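Local coordinates for protein N-acetyltransferase (Escherichia coli, PDB 6GTQ) that probably transfers the acetyl group of acetyl-coenzyme A to an amine, as expected of a GNAT-family N-acetyltransferase, at residues A[8-13]-A[57-62]; A[21-24]-A[30-33]; A[142-147]-A[161-166]. The protein carries 1 engineered substitution. All blocks are in the same frame, centred on the assembly; numbering follows the deposited sequence.

Contact 1. Residues A[8-13]-A[57-62]; sequences TIEILT and PERQVL
E10 and R59 form a long salt bridge. E10 OE2 lies 3.7 Å from R59 NH2. This oxygen sits over one face of the guanidinium, 3.6 Å above its plane and displaced from the centre. No N-H points at it, so the pair is held by charge alone. E10 OE1 lies 4.0 Å from R59 NE, and the two flat groups are tilted by 42°. T8 joins from the same strand, with its OG1 4.0 Å from R59 NH2 and oblique to the guanidinium.

The bend of the R59 chain at chi2 (-75°) brings the guanidinium nearer to 8-13. The E10 chain is extended beyond CG and reaches out to meet it. Behind this pair, the hydroxyl of Y18 holds E10 OE1 by a hydrogen bond, while R59 packs on Y18. All three touching residues are partly exposed, so solvent probably weakens the attraction.

T8 and E10 lie on the outermost strand 8-11, and R59 lies two residues before strand 61-74. Strand 48-53 runs between the two. It bonds through its backbone to T8 and E10, and its C53 touches R59. The contact therefore crosses the strand between, at the N-terminal edge of the sheet.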
loop_
_atom_site.group_PDB
_atom_site.type_symbol
_atom_site.label_atom_id
_atom_site.label_comp_id
_atom_site.label_asym_id
_atom_site.label_seq_id
_atom_site.Cartn_x
_atom_site.Cartn_y
_atom_site.Cartn_z
ATOM N N THR A 8 -1.645 -16.357 -3.282
ATOM C CA THR A 8 -0.330 -15.746 -3.565
ATOM C C THR A 8 -0.457 -14.244 -3.860
ATOM O O THR A 8 -1.505 -13.801 -4.330
ATOM C CB THR A 8 0.411 -16.425 -4.739
ATOM O OG1 THR A 8 -0.397 -16.391 -5.912
ATOM C CG2 THR A 8 0.864 -17.842 -4.429
ATOM N N ILE A 9 0.617 -13.465 -3.589
ATOM C CA ILE A 9 0.692 -12.032 -3.918
ATOM C C ILE A 9 1.747 -11.874 -5.003
ATOM O O ILE A 9 2.901 -12.263 -4.812
ATOM C CB ILE A 9 0.944 -11.055 -2.737
ATOM C CG1 ILE A 9 0.041 -11.356 -1.526
ATOM C CG2 ILE A 9 0.771 -9.601 -3.214
ATOM C CD1 ILE A 9 0.593 -10.873 -0.179
ATOM N N GLU A 10 1.340 -11.332 -6.147
ATOM C CA GLU A 10 2.219 -11.122 -7.287
ATOM C C GLU A 10 1.850 -9.844 -8.025
ATOM O O GLU A 10 0.703 -9.411 -7.970
ATOM C CB GLU A 10 2.180 -12.341 -8.240
ATOM C CG GLU A 10 0.805 -12.648 -8.826
ATOM C CD GLU A 10 0.718 -13.746 -9.870
ATOM O OE1 GLU A 10 0.105 -13.502 -10.936
ATOM O OE2 GLU A 10 1.242 -14.856 -9.615
ATOM N N ILE A 11 2.820 -9.249 -8.726
ATOM C CA ILE A 11 2.589 -8.080 -9.573
ATOM C C ILE A 11 1.789 -8.568 -10.787
ATOM O O ILE A 11 1.987 -9.705 -11.225
ATOM C CB ILE A 11 3.919 -7.348 -9.956
ATOM C CG1 ILE A 11 3.632 -6.029 -10.712
ATOM C CG2 ILE A 11 4.937 -8.257 -10.711
ATOM C CD1 ILE A 11 4.708 -5.030 -10.671
ATOM N N LEU A 12 0.864 -7.737 -11.295
ATOM C CA LEU A 12 0.036 -8.056 -12.456
ATOM C C LEU A 12 0.928 -8.523 -13.607
ATOM O O LEU A 12 1.926 -7.874 -13.881
ATOM C CB LEU A 12 -0.795 -6.822 -12.860
ATOM C CG LEU A 12 -1.976 -7.070 -13.803
ATOM C CD1 LEU A 12 -3.214 -7.473 -13.038
ATOM C CD2 LEU A 12 -2.279 -5.850 -14.626
ATOM N N THR A 13 0.629 -9.691 -14.203
ATOM C CA THR A 13 1.424 -10.270 -15.300
ATOM C C THR A 13 0.933 -9.741 -16.651
ATOM O O THR A 13 -0.229 -9.932 -17.009
ATOM C CB THR A 13 1.475 -11.808 -15.204
ATOM O OG1 THR A 13 1.778 -12.198 -13.862
ATOM C CG2 THR A 13 2.487 -12.427 -16.160
ATOM N N PRO A 57 -4.799 -21.754 -12.561
ATOM C CA PRO A 57 -4.649 -21.177 -13.913
ATOM C C PRO A 57 -5.699 -20.085 -14.191
ATOM O O PRO A 57 -5.406 -19.144 -14.927
ATOM C CB PRO A 57 -4.810 -22.389 -14.842
ATOM C CG PRO A 57 -4.643 -23.590 -13.967
ATOM C CD PRO A 57 -5.167 -23.182 -12.637
ATOM N N GLU A 58 -6.817 -20.192 -13.494
ATOM C CA GLU A 58 -7.949 -19.304 -13.590
ATOM C C GLU A 58 -7.693 -17.920 -13.031
ATOM O O GLU A 58 -8.369 -16.984 -13.379
ATOM C CB GLU A 58 -9.125 -19.949 -12.886
ATOM C CG GLU A 58 -9.619 -21.232 -13.539
ATOM C CD GLU A 58 -8.755 -22.465 -13.290
ATOM O OE1 GLU A 58 -7.708 -22.369 -12.649
ATOM O OE2 GLU A 58 -9.136 -23.557 -13.726
ATOM N N ARG A 59 -6.728 -17.815 -12.136
ATOM C CA ARG A 59 -6.295 -16.547 -11.512
ATOM C C ARG A 59 -7.378 -15.690 -10.835
ATOM O O ARG A 59 -7.519 -14.510 -11.150
ATOM C CB ARG A 59 -5.533 -15.692 -12.528
ATOM C CG ARG A 59 -4.159 -16.230 -12.889
ATOM C CD ARG A 59 -3.157 -15.983 -11.774
ATOM N NE ARG A 59 -1.973 -16.826 -11.911
ATOM C CZ ARG A 59 -1.312 -17.356 -10.887
ATOM N NH1 ARG A 59 -0.245 -18.111 -11.105
ATOM N NH2 ARG A 59 -1.717 -17.129 -9.646
ATOM N N GLN A 60 -8.138 -16.280 -9.916
ATOM C CA GLN A 60 -9.246 -15.578 -9.263
ATOM C C GLN A 60 -8.717 -14.545 -8.245
ATOM O O GLN A 60 -8.135 -14.915 -7.222
ATOM C CB GLN A 60 -10.184 -16.589 -8.592
ATOM C CG GLN A 60 -11.449 -15.980 -8.004
ATOM C CD GLN A 60 -12.427 -17.016 -7.502
ATOM O OE1 GLN A 60 -12.228 -18.229 -7.662
ATOM N NE2 GLN A 60 -13.504 -16.559 -6.867
ATOM N N VAL A 61 -8.910 -13.250 -8.543
ATOM C CA VAL A 61 -8.442 -12.136 -7.713
ATOM C C VAL A 61 -9.327 -11.941 -6.491
ATOM O O VAL A 61 -10.531 -11.708 -6.636
ATOM C CB VAL A 61 -8.258 -10.832 -8.540
ATOM C CG1 VAL A 61 -7.895 -9.641 -7.647
ATOM C CG2 VAL A 61 -7.208 -11.032 -9.626
ATOM N N LEU A 62 -8.719 -12.015 -5.293
ATOM C CA LEU A 62 -9.411 -11.842 -4.017
ATOM C C LEU A 62 -8.881 -10.642 -3.213
ATOM O O LEU A 62 -9.086 -10.544 -2.005
ATOM C CB LEU A 62 -9.395 -13.148 -3.188
ATOM C CG LEU A 62 -10.230 -14.325 -3.737
ATOM C CD1 LEU A 62 -9.955 -15.583 -2.964
ATOM C CD2 LEU A 62 -11.720 -14.018 -3.740
#

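Contact 2. Residues A[21-24]-A[30-33]; sequences QRFD and LNLF
The contact of F23 and D24 with N31 is a polar and aromatic touch between a loop and the helix that follows it. The loop leads from strand 8-11 into helix 28-36, and N31 lies within that helix. N31 takes part in both touches. Its OD1 approaches the F23 ring obliquely, 3.4 Å from F23 CD2 and 3.6 Å from F23 CE2. The amide and ring planes are almost perpendicular, at 88°. The other branch of the amide turns to D24, with N31 ND2 3.5 Å from D24 OD1. That pair is close but is not a hydrogen bond, and the carboxylate and amide planes stand 74° apart.

The F23 ring is set by a first torsion that puts CG anti to the backbone N (chi1 -176°), and the CB of F23 points toward the helix. D24 OD1 accepts a hydrogen bond from the backbone N of G26, as in an Asx turn. N31 OD1 receives a weak hydrogen bond from C25 N. Both side chains therefore also bind the short link that joins their segments.

F23 is buried and touches L34 of helix 28-36 and A100 of strand 90-101. L30, one residue before N31, touches R98 and A100. D24 N bonds to D102 OD1, just past that strand. The loop and the early part of the helix are thus laid against strand 90-101.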
loop_
_atom_site.group_PDB
_atom_site.type_symbol
_atom_site.label_atom_id
_atom_site.label_comp_id
_atom_site.label_asym_id
_atom_site.label_seq_id
_atom_site.Cartn_x
_atom_site.Cartn_y
_atom_site.Cartn_z
ATOM N N GLN A 21 -14.417 -10.110 -12.552
ATOM C CA GLN A 21 -15.848 -9.780 -12.475
ATOM C C GLN A 21 -16.541 -10.108 -11.147
ATOM O O GLN A 21 -17.357 -9.306 -10.688
ATOM C CB GLN A 21 -16.629 -10.413 -13.642
ATOM C CG GLN A 21 -16.377 -9.748 -15.012
ATOM C CD GLN A 21 -16.663 -8.255 -15.097
ATOM O OE1 GLN A 21 -15.918 -7.493 -15.728
ATOM N NE2 GLN A 21 -17.747 -7.799 -14.478
ATOM N N ARG A 22 -16.220 -11.263 -10.534
ATOM C CA ARG A 22 -16.825 -11.705 -9.276
ATOM C C ARG A 22 -16.387 -10.910 -8.031
ATOM O O ARG A 22 -17.115 -10.932 -7.036
ATOM C CB ARG A 22 -16.583 -13.207 -9.068
ATOM N N PHE A 23 -15.217 -10.222 -8.079
ATOM C CA PHE A 23 -14.642 -9.452 -6.965
ATOM C C PHE A 23 -15.622 -8.461 -6.327
ATOM O O PHE A 23 -16.296 -7.714 -7.041
ATOM C CB PHE A 23 -13.335 -8.743 -7.386
ATOM C CG PHE A 23 -12.610 -7.989 -6.283
ATOM C CD1 PHE A 23 -11.672 -8.626 -5.482
ATOM C CD2 PHE A 23 -12.846 -6.632 -6.072
ATOM C CE1 PHE A 23 -11.013 -7.933 -4.466
ATOM C CE2 PHE A 23 -12.187 -5.944 -5.051
ATOM C CZ PHE A 23 -11.271 -6.598 -4.261
ATOM N N ASP A 24 -15.689 -8.475 -4.976
ATOM C CA ASP A 24 -16.535 -7.613 -4.151
ATOM C C ASP A 24 -15.889 -7.311 -2.808
ATOM O O ASP A 24 -15.780 -8.193 -1.966
ATOM C CB ASP A 24 -17.977 -8.160 -4.002
ATOM C CG ASP A 24 -19.005 -7.182 -3.427
ATOM O OD1 ASP A 24 -18.635 -6.016 -3.142
ATOM O OD2 ASP A 24 -20.179 -7.582 -3.264
ATOM N N LEU A 30 -13.871 0.884 -5.729
ATOM C CA LEU A 30 -12.721 -0.022 -5.790
ATOM C C LEU A 30 -12.971 -1.246 -6.670
ATOM O O LEU A 30 -12.024 -1.821 -7.196
ATOM C CB LEU A 30 -12.284 -0.439 -4.374
ATOM C CG LEU A 30 -11.723 0.671 -3.478
ATOM C CD1 LEU A 30 -11.516 0.178 -2.061
ATOM C CD2 LEU A 30 -10.426 1.238 -4.039
ATOM N N ASN A 31 -14.225 -1.605 -6.855
ATOM C CA ASN A 31 -14.615 -2.731 -7.673
ATOM C C ASN A 31 -14.492 -2.358 -9.126
ATOM O O ASN A 31 -13.897 -3.058 -9.883
ATOM C CB ASN A 31 -16.062 -3.079 -7.397
ATOM C CG ASN A 31 -16.263 -3.842 -6.118
ATOM O OD1 ASN A 31 -15.354 -4.373 -5.530
ATOM N ND2 ASN A 31 -17.491 -3.909 -5.700
ATOM N N LEU A 32 -15.109 -1.257 -9.504
ATOM C CA LEU A 32 -15.091 -0.726 -10.851
ATOM C C LEU A 32 -13.700 -0.374 -11.285
ATOM O O LEU A 32 -13.377 -0.581 -12.453
ATOM C CB LEU A 32 -16.037 0.467 -10.968
ATOM C CG LEU A 32 -17.512 0.100 -11.112
ATOM C CD1 LEU A 32 -18.400 1.218 -10.608
ATOM C CD2 LEU A 32 -17.856 -0.283 -12.551
ATOM N N PHE A 33 -12.842 0.088 -10.352
ATOM C CA PHE A 33 -11.463 0.376 -10.720
ATOM C C PHE A 33 -10.770 -0.912 -11.175
ATOM O O PHE A 33 -10.062 -0.897 -12.179
ATOM C CB PHE A 33 -10.673 1.077 -9.598
ATOM C CG PHE A 33 -9.262 1.404 -10.037
ATOM C CD1 PHE A 33 -9.013 2.464 -10.901
ATOM C CD2 PHE A 33 -8.192 0.601 -9.650
ATOM C CE1 PHE A 33 -7.721 2.725 -11.359
ATOM C CE2 PHE A 33 -6.900 0.868 -10.105
ATOM C CZ PHE A 33 -6.673 1.932 -10.952
#

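Contact 3. Residues A[142-147]-A[161-166]; sequences KAHTFF and NALFFP. Engineered in segment 142-147: F147 (natural residue Tyr).
L163 projects from its strand into the angle between H144 and F147 on the helix. This is the tight part of the contact. L163 CD1 is 3.8 Å from F147 CB and 3.9 Å from H144 ND1. L163 CD2 also lies near both. It sits over one face of the imidazole, 4.3 Å above the plane and nearer the ring's margin than its middle, and 4.1 Å from F147 CB. The contact is made by methyl groups against a ring and a methylene, with no hydrogen bond across it. L163 is buried, and V136, A138, F152 and P154 also touch its side chain.

F147 is an engineered residue, tyrosine in the natural sequence. Its CB points toward the strand, but the ring leads away from it. The ring meets F152 edge-to-face and also packs on V115 of helix 110-129 and V136 of strand 133-137. F146 CD2 lies over the centre of one of its faces, 3.8 Å above the plane.

H144 joins this packing to the solvent side. A chi1 of -166° turns its ring away from its own backbone N, and the ring packs on L163 and P154. The residue as a whole remains partly exposed. The exposed N161 flanks the contact on this looser side, with its ND2 bonded to A138 O.

Helix 141-149 follows strand 133-137 and packs on the sheet. Strand 162-166 returns antiparallel beside 133-137, with L163 bonded through its backbone to V136. Another protein chain packs on F164, F165 and P166. A helix after the fifth strand, laid on the last strands of a mixed sheet of order 1-2-3-4-5-7-6, is characteristic of the GNAT fold.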
loop_
_atom_site.group_PDB
_atom_site.type_symbol
_atom_site.label_atom_id
_atom_site.label_comp_id
_atom_site.label_asym_id
_atom_site.label_seq_id
_atom_site.Cartn_x
_atom_site.Cartn_y
_atom_site.Cartn_z
ATOM N N LYS A 142 -12.746 4.137 8.536
ATOM C CA LYS A 142 -12.442 2.713 8.743
ATOM C C LYS A 142 -11.032 2.344 8.252
ATOM O O LYS A 142 -10.351 1.531 8.885
ATOM C CB LYS A 142 -13.501 1.820 8.075
ATOM N N ALA A 143 -10.602 2.946 7.127
ATOM C CA ALA A 143 -9.286 2.732 6.535
ATOM C C ALA A 143 -8.244 3.530 7.307
ATOM O O ALA A 143 -7.132 3.040 7.504
ATOM C CB ALA A 143 -9.288 3.150 5.070
ATOM N N HIS A 144 -8.615 4.725 7.761
ATOM C CA HIS A 144 -7.720 5.594 8.522
ATOM C C HIS A 144 -7.318 4.926 9.830
ATOM O O HIS A 144 -6.164 4.974 10.241
ATOM C CB HIS A 144 -8.417 6.923 8.803
ATOM C CG HIS A 144 -7.499 8.005 9.274
ATOM N ND1 HIS A 144 -6.911 8.907 8.414
ATOM C CD2 HIS A 144 -7.080 8.340 10.516
ATOM C CE1 HIS A 144 -6.163 9.747 9.108
ATOM N NE2 HIS A 144 -6.248 9.424 10.385
ATOM N N THR A 145 -8.291 4.304 10.478
ATOM C CA THR A 145 -8.082 3.555 11.719
ATOM C C THR A 145 -7.171 2.340 11.415
ATOM O O THR A 145 -6.219 2.087 12.163
ATOM C CB THR A 145 -9.451 3.195 12.343
ATOM O OG1 THR A 145 -10.176 4.403 12.597
ATOM C CG2 THR A 145 -9.328 2.381 13.629
ATOM N N PHE A 146 -7.446 1.622 10.302
ATOM C CA PHE A 146 -6.661 0.469 9.855
ATOM C C PHE A 146 -5.188 0.841 9.627
ATOM O O PHE A 146 -4.299 0.128 10.097
ATOM C CB PHE A 146 -7.280 -0.157 8.586
ATOM C CG PHE A 146 -6.396 -1.143 7.858
ATOM C CD1 PHE A 146 -6.258 -2.448 8.313
ATOM C CD2 PHE A 146 -5.715 -0.770 6.704
ATOM C CE1 PHE A 146 -5.441 -3.358 7.634
ATOM C CE2 PHE A 146 -4.890 -1.675 6.039
ATOM C CZ PHE A 146 -4.769 -2.966 6.499
ATOM N N PHE A 147 -4.933 1.953 8.912
ATOM C CA PHE A 147 -3.572 2.397 8.643
ATOM C C PHE A 147 -2.872 2.879 9.910
ATOM O O PHE A 147 -1.688 2.586 10.070
ATOM C CB PHE A 147 -3.513 3.411 7.490
ATOM C CG PHE A 147 -3.770 2.759 6.146
ATOM C CD1 PHE A 147 -2.943 1.741 5.677
ATOM C CD2 PHE A 147 -4.826 3.175 5.344
ATOM C CE1 PHE A 147 -3.193 1.124 4.449
ATOM C CE2 PHE A 147 -5.073 2.562 4.112
ATOM C CZ PHE A 147 -4.262 1.533 3.677
ATOM N N ASN A 161 -6.257 12.920 4.418
ATOM C CA ASN A 161 -6.469 11.595 3.831
ATOM C C ASN A 161 -5.172 10.816 3.609
ATOM O O ASN A 161 -5.215 9.687 3.116
ATOM C CB ASN A 161 -7.285 11.689 2.527
ATOM C CG ASN A 161 -8.687 12.232 2.695
ATOM O OD1 ASN A 161 -9.051 13.254 2.107
ATOM N ND2 ASN A 161 -9.511 11.558 3.493
ATOM N N ALA A 162 -4.025 11.411 3.962
ATOM C CA ALA A 162 -2.724 10.766 3.814
ATOM C C ALA A 162 -2.109 10.378 5.159
ATOM O O ALA A 162 -2.279 11.078 6.159
ATOM C CB ALA A 162 -1.771 11.650 3.020
ATOM N N LEU A 163 -1.427 9.231 5.174
ATOM C CA LEU A 163 -0.715 8.691 6.329
ATOM C C LEU A 163 0.685 8.316 5.862
ATOM O O LEU A 163 0.847 7.836 4.730
ATOM C CB LEU A 163 -1.422 7.471 6.924
ATOM C CG LEU A 163 -2.766 7.717 7.574
ATOM C CD1 LEU A 163 -3.880 7.141 6.721
ATOM C CD2 LEU A 163 -2.798 7.137 8.974
ATOM N N PHE A 164 1.693 8.537 6.720
ATOM C CA PHE A 164 3.085 8.282 6.360
ATOM C C PHE A 164 3.792 7.203 7.189
ATOM O O PHE A 164 3.651 7.165 8.412
ATOM C CB PHE A 164 3.886 9.598 6.405
ATOM C CG PHE A 164 5.355 9.458 6.091
ATOM C CD1 PHE A 164 5.784 9.176 4.801
ATOM C CD2 PHE A 164 6.314 9.602 7.089
ATOM C CE1 PHE A 164 7.144 9.061 4.509
ATOM C CE2 PHE A 164 7.671 9.454 6.802
ATOM C CZ PHE A 164 8.076 9.191 5.513
ATOM N N PHE A 165 4.606 6.370 6.503
ATOM C CA PHE A 165 5.452 5.351 7.112
ATOM C C PHE A 165 6.888 5.450 6.542
ATOM O O PHE A 165 7.073 5.299 5.330
ATOM C CB PHE A 165 4.866 3.951 6.932
ATOM C CG PHE A 165 5.268 2.971 8.007
ATOM C CD1 PHE A 165 4.741 3.065 9.291
ATOM C CD2 PHE A 165 6.149 1.933 7.729
ATOM C CE1 PHE A 165 5.101 2.147 10.277
ATOM C CE2 PHE A 165 6.477 0.993 8.707
ATOM C CZ PHE A 165 5.959 1.110 9.974
ATOM N N PRO A 166 7.910 5.744 7.382
ATOM C CA PRO A 166 9.279 5.873 6.851
ATOM C C PRO A 166 9.939 4.550 6.455
ATOM O O PRO A 166 9.560 3.500 6.960
ATOM C CB PRO A 166 10.046 6.598 7.972
ATOM C CG PRO A 166 9.046 6.881 9.044
ATOM C CD PRO A 166 7.879 5.979 8.837
#

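All three contacts belong to one GNAT fold. Contact 2 is nested along the chain inside the loop closed by contact 1, and contact 3 follows both. Contacts 1 and 2 are neighbours, with centres 14 Å apart. They touch where the F23 ring packs on the backbone of V61 and L62, with V61 O 3.5 Å from F23 CD1. Contact 3 lies farther off, its centre about 25 Å from that of contact 1 and about 22 Å from that of contact 2. Contacts 1 and 3 reach different parts of one sheet, on opposite sides of the chain's centre. Helix 110-129 spans them, touched by I9 from segment 8-13 and by F146 and F147 from segment 142-147.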